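Local coordinates for glycosyl hydrolase, BNR repeat (Ralstonia eutropha, PDB 3B7F), which is a putative glycosyl hydrolase with BNR repeats, built as a seven-bladed beta-propeller, at residues L183-D188 against V237-A242; H124-G129 against R187-L192; G280-V285 against Q344-D349; H59-P64 against L120-A125. All coordinates share one frame; numbering follows the deposited sequence.

Interaction 1. Residues L183-D188 against V237-A242. With EDO (1,2-ethanediol), chain K.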
loop_
_atom_site.group_PDB
_atom_site.type_symbol
_atom_site.label_atom_id
_atom_site.label_comp_id
_atom_site.label_asym_id
_atom_site.label_seq_id
_atom_site.Cartn_x
_atom_site.Cartn_y
_atom_site.Cartn_z
ATOM N N LEU A 183 -8.118 0.151 -5.103
ATOM C CA LEU A 183 -7.676 0.172 -6.474
ATOM C C LEU A 183 -8.815 0.622 -7.386
ATOM O O LEU A 183 -9.886 0.046 -7.321
ATOM C CB LEU A 183 -7.264 -1.255 -6.833
ATOM C CG LEU A 183 -5.934 -1.902 -6.406
ATOM C CD1 LEU A 183 -5.319 -1.350 -5.147
ATOM C CD2 LEU A 183 -6.085 -3.450 -6.405
ATOM N N VAL A 184 -8.576 1.642 -8.213
ATOM C CA VAL A 184 -9.527 2.139 -9.212
ATOM C C VAL A 184 -9.000 1.710 -10.585
ATOM O O VAL A 184 -7.910 2.110 -10.975
ATOM C CB VAL A 184 -9.641 3.674 -9.159
ATOM C CG1 VAL A 184 -10.637 4.207 -10.270
ATOM C CG2 VAL A 184 -10.022 4.125 -7.738
ATOM N N ASP A 185 -9.763 0.910 -11.313
ATOM C CA ASP A 185 -9.332 0.381 -12.617
ATOM C C ASP A 185 -9.029 1.521 -13.617
ATOM O O ASP A 185 -9.878 2.391 -13.791
ATOM C CB ASP A 185 -10.419 -0.559 -13.170
ATOM C CG ASP A 185 -9.929 -1.485 -14.268
ATOM O OD1 ASP A 185 -9.263 -1.043 -15.208
ATOM O OD2 ASP A 185 -10.268 -2.678 -14.201
ATOM N N PRO A 186 -7.814 1.536 -14.243
ATOM C CA PRO A 186 -7.511 2.597 -15.219
ATOM C C PRO A 186 -8.440 2.628 -16.436
ATOM O O PRO A 186 -8.578 3.672 -17.063
ATOM C CB PRO A 186 -6.076 2.271 -15.674
ATOM C CG PRO A 186 -5.854 0.851 -15.302
ATOM C CD PRO A 186 -6.659 0.620 -14.079
ATOM N N ARG A 187 -9.039 1.490 -16.766
ATOM C CA ARG A 187 -9.965 1.377 -17.868
ATOM C C ARG A 187 -11.400 1.750 -17.526
ATOM O O ARG A 187 -12.174 1.965 -18.445
ATOM C CB ARG A 187 -10.002 -0.064 -18.350
ATOM C CG ARG A 187 -8.694 -0.605 -18.862
ATOM C CD ARG A 187 -8.788 -2.081 -19.006
ATOM N NE ARG A 187 -8.939 -2.755 -17.719
ATOM C CZ ARG A 187 -8.979 -4.071 -17.552
ATOM N NH1 ARG A 187 -8.832 -4.901 -18.583
ATOM N NH2 ARG A 187 -9.133 -4.560 -16.336
ATOM N N ASP A 188 -11.765 1.823 -16.241
ATOM C CA ASP A 188 -13.150 2.061 -15.860
ATOM C C ASP A 188 -13.272 2.524 -14.409
ATOM O O ASP A 188 -13.033 1.717 -13.515
ATOM C CB ASP A 188 -13.924 0.737 -16.046
ATOM C CG ASP A 188 -15.406 0.840 -15.690
ATOM O OD1 ASP A 188 -15.891 1.952 -15.385
ATOM O OD2 ASP A 188 -16.091 -0.214 -15.729
ATOM N N VAL A 237 -2.391 -5.312 -2.004
ATOM C CA VAL A 237 -2.881 -5.747 -3.309
ATOM C C VAL A 237 -2.543 -4.632 -4.323
ATOM O O VAL A 237 -2.644 -3.450 -3.988
ATOM C CB VAL A 237 -4.430 -6.078 -3.317
ATOM C CG1 VAL A 237 -4.790 -6.964 -4.515
ATOM C CG2 VAL A 237 -4.892 -6.772 -2.047
ATOM N N VAL A 238 -2.143 -5.015 -5.545
ATOM C CA VAL A 238 -1.839 -4.083 -6.645
ATOM C C VAL A 238 -2.492 -4.588 -7.960
ATOM O O VAL A 238 -2.663 -5.781 -8.161
ATOM C CB VAL A 238 -0.291 -3.854 -6.834
ATOM C CG1 VAL A 238 0.343 -3.170 -5.594
ATOM C CG2 VAL A 238 0.437 -5.146 -7.091
ATOM N N GLN A 239 -2.925 -3.661 -8.802
ATOM C CA GLN A 239 -3.474 -3.948 -10.113
ATOM C C GLN A 239 -2.460 -3.354 -11.056
ATOM O O GLN A 239 -2.107 -2.182 -10.901
ATOM C CB GLN A 239 -4.832 -3.272 -10.285
ATOM C CG GLN A 239 -5.472 -3.459 -11.679
ATOM C CD GLN A 239 -6.854 -2.861 -11.775
ATOM O OE1 GLN A 239 -7.162 -1.883 -11.091
ATOM N NE2 GLN A 239 -7.688 -3.428 -12.652
ATOM N N HIS A 240 -1.999 -4.123 -12.042
ATOM C CA HIS A 240 -0.944 -3.636 -12.921
ATOM C C HIS A 240 -1.475 -2.564 -13.884
ATOM O O HIS A 240 -2.499 -2.769 -14.479
ATOM C CB HIS A 240 -0.283 -4.762 -13.702
ATOM C CG HIS A 240 1.058 -4.373 -14.214
ATOM N ND1 HIS A 240 1.256 -3.796 -15.452
ATOM C CD2 HIS A 240 2.256 -4.357 -13.597
ATOM C CE1 HIS A 240 2.534 -3.493 -15.589
ATOM N NE2 HIS A 240 3.161 -3.826 -14.478
ATOM N N PRO A 241 -0.790 -1.409 -14.009
ATOM C CA PRO A 241 -1.340 -0.357 -14.868
ATOM C C PRO A 241 -1.258 -0.650 -16.370
ATOM O O PRO A 241 -2.098 -0.166 -17.132
ATOM C CB PRO A 241 -0.506 0.870 -14.479
ATOM C CG PRO A 241 0.733 0.333 -13.984
ATOM C CD PRO A 241 0.482 -0.995 -13.401
ATOM N N ALA A 242 -0.243 -1.413 -16.771
ATOM C CA ALA A 242 -0.054 -1.846 -18.158
ATOM C C ALA A 242 -0.951 -3.045 -18.569
ATOM O O ALA A 242 -1.344 -3.127 -19.717
ATOM C CB ALA A 242 1.429 -2.187 -18.389
HETATM C C1 EDO K . -3.674 2.071 -8.367
HETATM O O1 EDO K . -3.980 0.666 -8.559
HETATM C C2 EDO K . -4.813 2.810 -7.645
HETATM O O2 EDO K . -6.049 2.775 -8.394
HETATM O O HOH W 1 -5.652 0.215 -10.575
#
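Gln239 reaches from strand 234-239 across to Leu183 and Asp185 at the end of strand 178-184. These are the first strands of consecutive blades in the seven-bladed beta-propeller, running in roughly the same direction. The Gln239 side chain is fully stretched, with CG anti to the backbone N (chi1 177°) and CD anti again at chi2, which carries its amide past Leu183 to the turn beyond. Its CB rests 4.1 Å from CD2 of Leu183, whose other methyl, CD1, sits over the carbonyl O of Val237. Farther out, CD of Gln239 just touches both CA of Asp185 and the ring CD of Pro186. OE1 packs 3.5 Å from Asp185 CA and takes a short hydrogen bond from a water 2.6 Å away. The same water donates to Val184 O and bonds to O1 of an ethanediol, whose O2 receives the N-H of Val184 at 2.8 Å. At the tip, NE2 makes a weak, bent bond to Asp185 OD2 (3.1 Å, 146°), the amide and carboxylate planes standing 77° apart; its stronger partner is Pro244 O. The carboxylate has firmer partners: His191 ND1 binds OD2, and Arg187, in the same turn, grips it side-on. Arg187 NE meets the syn lone pair of Asp185 OD1 at 3.1 Å, while Arg187 N closes an Asx turn onto the anti side of that same OD1.

Interaction 2. Residues H124-G129 against R187-L192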
loop_
_atom_site.group_PDB
_atom_site.type_symbol
_atom_site.label_atom_id
_atom_site.label_comp_id
_atom_site.label_asym_id
_atom_site.label_seq_id
_atom_site.Cartn_x
_atom_site.Cartn_y
_atom_site.Cartn_z
ATOM N N HIS A 124 -9.831 7.914 -10.895
ATOM C CA HIS A 124 -9.644 7.764 -12.321
ATOM C C HIS A 124 -9.302 9.102 -12.986
ATOM O O HIS A 124 -9.681 10.161 -12.488
ATOM C CB HIS A 124 -10.944 7.181 -12.911
ATOM C CG HIS A 124 -10.798 6.647 -14.297
ATOM N ND1 HIS A 124 -11.138 7.372 -15.412
ATOM C CD2 HIS A 124 -10.343 5.454 -14.747
ATOM C CE1 HIS A 124 -10.877 6.660 -16.496
ATOM N NE2 HIS A 124 -10.406 5.486 -16.122
ATOM N N ALA A 125 -8.569 9.025 -14.105
ATOM C CA ALA A 125 -8.101 10.171 -14.899
ATOM C C ALA A 125 -9.227 11.110 -15.332
ATOM O O ALA A 125 -9.064 12.339 -15.356
ATOM C CB ALA A 125 -7.315 9.652 -16.150
ATOM N N SER A 126 -10.378 10.515 -15.647
ATOM C CA SER A 126 -11.560 11.224 -16.095
ATOM C C SER A 126 -12.344 11.872 -14.965
ATOM O O SER A 126 -13.335 12.544 -15.246
ATOM C CB SER A 126 -12.502 10.261 -16.808
ATOM O OG SER A 126 -13.148 9.427 -15.859
ATOM N N GLU A 127 -11.957 11.666 -13.702
ATOM C CA GLU A 127 -12.687 12.271 -12.579
ATOM C C GLU A 127 -11.734 13.037 -11.671
ATOM O O GLU A 127 -11.606 12.695 -10.496
ATOM C CB GLU A 127 -13.458 11.185 -11.823
ATOM C CG GLU A 127 -14.476 10.450 -12.697
ATOM C CD GLU A 127 -15.295 9.436 -11.936
ATOM O OE1 GLU A 127 -14.990 9.151 -10.757
ATOM O OE2 GLU A 127 -16.261 8.928 -12.530
ATOM N N PRO A 128 -11.103 14.125 -12.201
ATOM C CA PRO A 128 -10.137 14.854 -11.388
ATOM C C PRO A 128 -10.784 15.367 -10.107
ATOM O O PRO A 128 -11.964 15.676 -10.114
ATOM C CB PRO A 128 -9.653 15.996 -12.305
ATOM C CG PRO A 128 -10.579 16.058 -13.432
ATOM C CD PRO A 128 -11.276 14.741 -13.531
ATOM N N GLY A 129 -10.014 15.372 -9.015
ATOM C CA GLY A 129 -10.510 15.749 -7.700
ATOM C C GLY A 129 -11.127 14.642 -6.873
ATOM O O GLY A 129 -11.349 14.854 -5.682
ATOM N N ARG A 187 -9.039 1.490 -16.766
ATOM C CA ARG A 187 -9.965 1.377 -17.868
ATOM C C ARG A 187 -11.400 1.750 -17.526
ATOM O O ARG A 187 -12.174 1.965 -18.445
ATOM C CB ARG A 187 -10.002 -0.064 -18.350
ATOM C CG ARG A 187 -8.694 -0.605 -18.862
ATOM C CD ARG A 187 -8.788 -2.081 -19.006
ATOM N NE ARG A 187 -8.939 -2.755 -17.719
ATOM C CZ ARG A 187 -8.979 -4.071 -17.552
ATOM N NH1 ARG A 187 -8.832 -4.901 -18.583
ATOM N NH2 ARG A 187 -9.133 -4.560 -16.336
ATOM N N ASP A 188 -11.765 1.823 -16.241
ATOM C CA ASP A 188 -13.150 2.061 -15.860
ATOM C C ASP A 188 -13.272 2.524 -14.409
ATOM O O ASP A 188 -13.033 1.717 -13.515
ATOM C CB ASP A 188 -13.924 0.737 -16.046
ATOM C CG ASP A 188 -15.406 0.840 -15.690
ATOM O OD1 ASP A 188 -15.891 1.952 -15.385
ATOM O OD2 ASP A 188 -16.091 -0.214 -15.729
ATOM N N PRO A 189 -13.713 3.783 -14.155
ATOM C CA PRO A 189 -13.852 4.262 -12.760
ATOM C C PRO A 189 -14.841 3.484 -11.872
ATOM O O PRO A 189 -14.773 3.598 -10.635
ATOM C CB PRO A 189 -14.370 5.700 -12.923
ATOM C CG PRO A 189 -14.899 5.795 -14.273
ATOM C CD PRO A 189 -14.113 4.830 -15.113
ATOM N N LYS A 190 -15.762 2.747 -12.502
ATOM C CA LYS A 190 -16.748 1.931 -11.808
ATOM C C LYS A 190 -16.174 0.615 -11.248
ATOM O O LYS A 190 -16.774 0.043 -10.328
ATOM C CB LYS A 190 -17.931 1.598 -12.746
ATOM C CG LYS A 190 -18.736 2.789 -13.301
ATOM C CD LYS A 190 -19.809 2.300 -14.302
ATOM C CE LYS A 190 -20.669 3.444 -14.891
ATOM N N HIS A 191 -15.050 0.139 -11.796
ATOM C CA HIS A 191 -14.440 -1.113 -11.370
ATOM C C HIS A 191 -13.394 -0.852 -10.268
ATOM O O HIS A 191 -12.299 -0.300 -10.522
ATOM C CB HIS A 191 -13.864 -1.834 -12.573
ATOM C CG HIS A 191 -13.332 -3.204 -12.275
ATOM N ND1 HIS A 191 -12.213 -3.701 -12.897
ATOM C CD2 HIS A 191 -13.744 -4.170 -11.421
ATOM C CE1 HIS A 191 -11.981 -4.928 -12.472
ATOM N NE2 HIS A 191 -12.889 -5.233 -11.567
ATOM N N LEU A 192 -13.762 -1.264 -9.053
ATOM C CA LEU A 192 -12.986 -1.053 -7.853
ATOM C C LEU A 192 -12.675 -2.346 -7.156
ATOM O O LEU A 192 -13.488 -3.267 -7.191
ATOM C CB LEU A 192 -13.794 -0.196 -6.870
ATOM C CG LEU A 192 -14.338 1.150 -7.357
ATOM C CD1 LEU A 192 -15.132 1.826 -6.243
ATOM C CD2 LEU A 192 -13.184 2.044 -7.879
#
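Two type I beta turns, His124 to Glu127 and Asp188 to His191, meet where the pyrrolidine of Pro189 lies on the imidazole of His124. Pro189 CD stands over the middle of the ring, 3.7 Å from its centroid and only 3° off the normal, a CH-pi contact. His124 CB extends the contact, touching Pro189 CB at 3.7 Å. CG of His124 lies anti to the backbone N (chi1 -165°), which directs the ring toward Pro189. Each turn lies in the loop between the first two strands of its blade, so the stack links neighbouring blades of the propeller at their surface. The imidazole is held at both nitrogens: ND1 shares a 2.9 Å hydrogen bond with OG of Ser126, with the Ser126 N-H a second, less well aligned partner 35° out of the ring plane, while NE2 bonds to Pro186 O. From the far end of the same turn, Glu127, extended beyond CG, crosses Pro189 at about a right angle and sets OE2 3.8 Å from both CB and CG of the proline. The turn that presents Pro189 is braced by an Asx turn, in which Asp188 OD1 accepts from Lys190 N at 3.0 Å, the N-H arriving from above the carboxylate plane.

Interaction 3. Residues G280-V285 against Q344-D349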
loop_
_atom_site.group_PDB
_atom_site.type_symbol
_atom_site.label_atom_id
_atom_site.label_comp_id
_atom_site.label_asym_id
_atom_site.label_seq_id
_atom_site.Cartn_x
_atom_site.Cartn_y
_atom_site.Cartn_z
ATOM N N GLY A 280 4.998 -11.803 4.228
ATOM C CA GLY A 280 5.560 -10.453 4.243
ATOM C C GLY A 280 4.405 -9.496 4.205
ATOM O O GLY A 280 3.263 -9.921 4.330
ATOM N N PHE A 281 4.704 -8.200 4.089
ATOM C CA PHE A 281 3.672 -7.145 4.007
ATOM C C PHE A 281 3.476 -6.422 2.675
ATOM O O PHE A 281 2.362 -6.466 2.117
ATOM C CB PHE A 281 3.860 -6.136 5.169
ATOM C CG PHE A 281 3.552 -6.724 6.529
ATOM C CD1 PHE A 281 2.237 -6.955 6.910
ATOM C CD2 PHE A 281 4.567 -7.022 7.429
ATOM C CE1 PHE A 281 1.937 -7.506 8.147
ATOM C CE2 PHE A 281 4.282 -7.567 8.665
ATOM C CZ PHE A 281 2.959 -7.811 9.028
ATOM N N PRO A 282 4.515 -5.750 2.147
ATOM C CA PRO A 282 4.305 -5.007 0.876
ATOM C C PRO A 282 4.465 -5.827 -0.432
ATOM O O PRO A 282 5.103 -6.893 -0.443
ATOM C CB PRO A 282 5.447 -3.993 0.913
ATOM C CG PRO A 282 6.559 -4.750 1.583
ATOM C CD PRO A 282 5.923 -5.636 2.597
ATOM N N ILE A 283 3.873 -5.328 -1.509
ATOM C CA ILE A 283 4.098 -5.868 -2.856
ATOM C C ILE A 283 4.134 -4.658 -3.817
ATOM O O ILE A 283 3.352 -3.733 -3.665
ATOM C CB ILE A 283 3.065 -6.969 -3.267
ATOM C CG1 ILE A 283 3.570 -7.762 -4.482
ATOM C CG2 ILE A 283 1.660 -6.380 -3.529
ATOM C CD1 ILE A 283 2.953 -9.170 -4.645
ATOM N N VAL A 284 5.044 -4.668 -4.786
ATOM C CA VAL A 284 5.208 -3.560 -5.738
ATOM C C VAL A 284 5.400 -4.138 -7.125
ATOM O O VAL A 284 6.099 -5.122 -7.267
ATOM C CB VAL A 284 6.442 -2.646 -5.346
ATOM C CG1 VAL A 284 6.798 -1.678 -6.474
ATOM C CG2 VAL A 284 6.162 -1.907 -4.056
ATOM N N VAL A 285 4.793 -3.526 -8.136
ATOM C CA VAL A 285 4.910 -3.991 -9.533
ATOM C C VAL A 285 5.690 -2.993 -10.375
ATOM O O VAL A 285 5.651 -1.814 -10.114
ATOM C CB VAL A 285 3.529 -4.219 -10.178
ATOM C CG1 VAL A 285 2.688 -5.016 -9.287
ATOM C CG2 VAL A 285 2.808 -2.872 -10.520
ATOM N N GLN A 344 2.774 -0.447 3.216
ATOM C CA GLN A 344 2.883 0.750 2.393
ATOM C C GLN A 344 4.308 1.268 2.358
ATOM O O GLN A 344 4.570 2.296 1.735
ATOM C CB GLN A 344 1.971 1.848 2.939
ATOM C CG GLN A 344 0.475 1.548 2.872
ATOM C CD GLN A 344 -0.289 2.313 3.929
ATOM O OE1 GLN A 344 -0.007 2.146 5.113
ATOM N NE2 GLN A 344 -1.259 3.162 3.511
ATOM N N ALA A 345 5.231 0.561 2.992
ATOM C CA ALA A 345 6.621 1.013 3.099
ATOM C C ALA A 345 7.585 0.597 1.954
ATOM O O ALA A 345 8.797 0.778 2.094
ATOM C CB ALA A 345 7.177 0.638 4.494
HETATM N N MSE A 346 7.079 0.024 0.857
HETATM C CA MSE A 346 7.864 -0.185 -0.375
HETATM C C MSE A 346 7.191 0.570 -1.494
HETATM O O MSE A 346 5.971 0.626 -1.532
HETATM C CB MSE A 346 7.959 -1.618 -0.884
HETATM C CG MSE A 346 8.876 -2.488 -0.161
HETATM SE SE MSE A 346 9.592 -3.902 -1.297
HETATM C CE MSE A 346 7.926 -4.671 -1.623
ATOM N N THR A 347 7.995 1.112 -2.412
ATOM C CA THR A 347 7.494 1.814 -3.584
ATOM C C THR A 347 8.532 1.713 -4.688
ATOM O O THR A 347 9.683 1.310 -4.455
ATOM C CB THR A 347 7.193 3.297 -3.273
ATOM O OG1 THR A 347 6.440 3.894 -4.330
ATOM C CG2 THR A 347 8.487 4.087 -3.034
ATOM N N ALA A 348 8.105 2.076 -5.884
ATOM C CA ALA A 348 8.978 2.041 -7.033
ATOM C C ALA A 348 8.710 3.283 -7.872
ATOM O O ALA A 348 7.629 3.848 -7.800
ATOM C CB ALA A 348 8.772 0.712 -7.834
ATOM N N ASP A 349 9.726 3.755 -8.587
ATOM C CA ASP A 349 9.569 4.885 -9.512
ATOM C C ASP A 349 9.252 4.338 -10.934
ATOM O O ASP A 349 9.119 3.127 -11.107
ATOM C CB ASP A 349 10.774 5.831 -9.450
ATOM C CG ASP A 349 12.061 5.224 -9.976
ATOM O OD1 ASP A 349 12.043 4.512 -11.001
ATOM O OD2 ASP A 349 13.118 5.496 -9.357
HETATM O O HOH W 2 7.575 0.739 -11.259
#
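With CG beside the backbone N and anti to its carbonyl carbon (chi1 -76°), the side chain of Met346, present as selenomethionine, bends at chi3 (-62°) and brings its terminal methyl onto Pro282. CE lies 3.5 Å from Pro282 CG, closer than ordinary carbon-carbon contact, and the two side chains cross at about a right angle, so that CG and CE of Met346 both touch the CB-CG edge of the proline. Val284 spreads its two methyls along the facing strand. Its CG1, anti to the backbone N, presses on Ala348 CB at 3.4 Å, again a tight fit. CG2 packs 3.7 Å from Met346 CB and also touches the carbonyl O of that residue. No direct hydrogen bond crosses between the segments; at the C-terminal end of the two strands a water donates to Asp349 O and, weakly, to Val285 O. The buried interface is therefore apolar and depends on the alternation of the strands: Ile283 points away, toward Cys236 and Val238 of strand 234-239, and Thr347 toward strand 385-391, where its hydroxyl bonds to Ser390 N. Strands 282-285 and 346-348 run parallel within 5° at 6.7 Å, too far apart for backbone pairing, as expected of innermost strands from successive blades packed round the axis of a beta-propeller.

Interaction 4. Residues H59-P64 against L120-A125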
loop_
_atom_site.group_PDB
_atom_site.type_symbol
_atom_site.label_atom_id
_atom_site.label_comp_id
_atom_site.label_asym_id
_atom_site.label_seq_id
_atom_site.Cartn_x
_atom_site.Cartn_y
_atom_site.Cartn_z
ATOM N N HIS A 59 -0.106 7.834 5.591
ATOM C CA HIS A 59 0.044 7.708 4.157
ATOM C C HIS A 59 0.138 9.095 3.522
ATOM O O HIS A 59 -0.596 9.993 3.913
ATOM C CB HIS A 59 -1.167 6.954 3.613
ATOM C CG HIS A 59 -0.939 6.216 2.326
ATOM N ND1 HIS A 59 -1.985 5.788 1.550
ATOM C CD2 HIS A 59 0.188 5.820 1.683
ATOM C CE1 HIS A 59 -1.516 5.137 0.498
ATOM N NE2 HIS A 59 -0.201 5.122 0.572
ATOM N N ILE A 60 1.064 9.263 2.577
ATOM C CA ILE A 60 1.230 10.529 1.866
ATOM C C ILE A 60 1.235 10.116 0.403
ATOM O O ILE A 60 2.070 9.293 0.001
ATOM C CB ILE A 60 2.535 11.325 2.229
ATOM C CG1 ILE A 60 2.825 11.326 3.740
ATOM C CG2 ILE A 60 2.413 12.766 1.713
ATOM C CD1 ILE A 60 4.188 11.844 4.087
ATOM N N VAL A 61 0.280 10.633 -0.369
ATOM C CA VAL A 61 0.133 10.267 -1.770
ATOM C C VAL A 61 0.004 11.511 -2.643
ATOM O O VAL A 61 -0.715 12.435 -2.299
ATOM C CB VAL A 61 -1.098 9.385 -1.979
ATOM C CG1 VAL A 61 -1.192 8.953 -3.450
ATOM C CG2 VAL A 61 -1.072 8.174 -1.032
ATOM N N GLN A 62 0.718 11.515 -3.763
ATOM C CA GLN A 62 0.628 12.564 -4.772
ATOM C C GLN A 62 -0.471 12.185 -5.759
ATOM O O GLN A 62 -0.618 11.000 -6.084
ATOM C CB GLN A 62 1.917 12.651 -5.554
ATOM C CG GLN A 62 1.919 13.692 -6.662
ATOM C CD GLN A 62 3.242 13.767 -7.326
ATOM O OE1 GLN A 62 3.744 12.775 -7.850
ATOM N NE2 GLN A 62 3.841 14.937 -7.297
ATOM N N ASP A 63 -1.212 13.185 -6.241
ATOM C CA ASP A 63 -2.208 12.983 -7.279
ATOM C C ASP A 63 -1.412 12.900 -8.598
ATOM O O ASP A 63 -0.819 13.898 -9.009
ATOM C CB ASP A 63 -3.197 14.157 -7.312
ATOM C CG ASP A 63 -4.434 13.879 -8.141
ATOM O OD1 ASP A 63 -4.406 12.977 -8.992
ATOM O OD2 ASP A 63 -5.455 14.571 -7.921
ATOM N N PRO A 64 -1.394 11.723 -9.261
ATOM C CA PRO A 64 -0.655 11.643 -10.521
ATOM C C PRO A 64 -1.372 12.388 -11.660
ATOM O O PRO A 64 -0.745 12.666 -12.671
ATOM C CB PRO A 64 -0.565 10.131 -10.801
ATOM C CG PRO A 64 -1.709 9.558 -10.142
ATOM C CD PRO A 64 -2.056 10.440 -8.955
ATOM N N LEU A 120 -4.989 6.056 1.136
ATOM C CA LEU A 120 -5.517 7.071 0.226
ATOM C C LEU A 120 -5.224 6.630 -1.206
ATOM O O LEU A 120 -4.088 6.257 -1.523
ATOM C CB LEU A 120 -4.853 8.427 0.489
ATOM C CG LEU A 120 -5.153 9.176 1.795
ATOM C CD1 LEU A 120 -4.124 10.290 1.978
ATOM C CD2 LEU A 120 -6.589 9.700 1.809
ATOM N N THR A 121 -6.237 6.687 -2.064
ATOM C CA THR A 121 -6.123 6.315 -3.489
ATOM C C THR A 121 -6.698 7.426 -4.354
ATOM O O THR A 121 -7.835 7.825 -4.127
ATOM C CB THR A 121 -6.901 5.028 -3.791
ATOM O OG1 THR A 121 -6.296 3.965 -3.076
ATOM C CG2 THR A 121 -6.857 4.682 -5.237
ATOM N N PRO A 122 -5.927 7.921 -5.344
ATOM C CA PRO A 122 -6.497 8.910 -6.209
ATOM C C PRO A 122 -7.365 8.203 -7.257
ATOM O O PRO A 122 -7.063 7.081 -7.700
ATOM C CB PRO A 122 -5.270 9.591 -6.837
ATOM C CG PRO A 122 -4.149 8.678 -6.635
ATOM C CD PRO A 122 -4.554 7.578 -5.754
ATOM N N GLY A 123 -8.461 8.850 -7.626
ATOM C CA GLY A 123 -9.373 8.302 -8.601
ATOM C C GLY A 123 -8.884 8.255 -10.028
ATOM O O GLY A 123 -7.725 8.536 -10.325
ATOM N N HIS A 124 -9.831 7.914 -10.895
ATOM C CA HIS A 124 -9.644 7.764 -12.321
ATOM C C HIS A 124 -9.302 9.102 -12.986
ATOM O O HIS A 124 -9.681 10.161 -12.488
ATOM C CB HIS A 124 -10.944 7.181 -12.911
ATOM C CG HIS A 124 -10.798 6.647 -14.297
ATOM N ND1 HIS A 124 -11.138 7.372 -15.412
ATOM C CD2 HIS A 124 -10.343 5.454 -14.747
ATOM C CE1 HIS A 124 -10.877 6.660 -16.496
ATOM N NE2 HIS A 124 -10.406 5.486 -16.122
ATOM N N ALA A 125 -8.569 9.025 -14.105
ATOM C CA ALA A 125 -8.101 10.171 -14.899
ATOM C C ALA A 125 -9.227 11.110 -15.332
ATOM O O ALA A 125 -9.064 12.339 -15.356
ATOM C CB ALA A 125 -7.315 9.652 -16.150
#
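His59 and Leu120 supply the hydrogen bond of this contact. The N-H of Leu120 points at ND1 of His59 (3.0 Å, 154°) and meets the imidazole at its edge, 7° out of the ring plane. ND1 therefore acts as acceptor here, which is consistent with a ring whose proton, if it has just one, sits on NE2. The torsion that puts CG of His59 anti to its backbone N turns the ring toward the other strand, and CE1 comes to 3.5 Å from Leu120 O. One face of the ring is covered from within its own strand, Val61 CG2 lying 3.4 Å above its plane and over its centre; Trp119 also meets the ring, its plane inclined to that of the imidazole.

The remaining contacts are van der Waals. The methyl CG2 of Val61 also touches the carbonyl O of Leu120 at 3.6 Å and lies a little farther from Leu120 CB, the two side chains sliding past each other in opposite directions. Toward the loops, Pro64 CD abuts Pro122 CG at 3.6 Å, the two pyrrolidines crossing at about a right angle. Asp63 OD1 passes beside Pro122 CB, but its carboxylate is engaged by Arg65 in a salt bridge.

Strands 59-62 and 120-122 run only 7° from parallel with axes 7.6 Å apart. Each pairs with the next strand of its own blade, Val61 with Leu71 and Thr121 with Tyr132, so the two face one another through side chains, as innermost strands of adjacent beta-propeller blades do.

Overall arrangement
Interactions 1, 3 and 4 each join the first strands of consecutive propeller blades, whereas interaction 2 joins the loops that follow two such strands. Interactions 1 and 2 lie with centres 10 Å apart and share Arg187 and Asp188; the 2.7 Å approach of His124 NE2 to Pro186 O ties them together. Interaction 4 runs into interaction 2 through His124 and Ala125. Interaction 3 follows on from interaction 1 across one more blade interface, where His240 CD2 lies 3.5 Å from Val285 CG2. It also touches interaction 4, Gln344 NE2 lying 3.3 Å from His59 CG. The ethanediol of interaction 1, probably from the crystallisation liquor, lies about 5 Å from Pro122 of interaction 4 (nearest atoms).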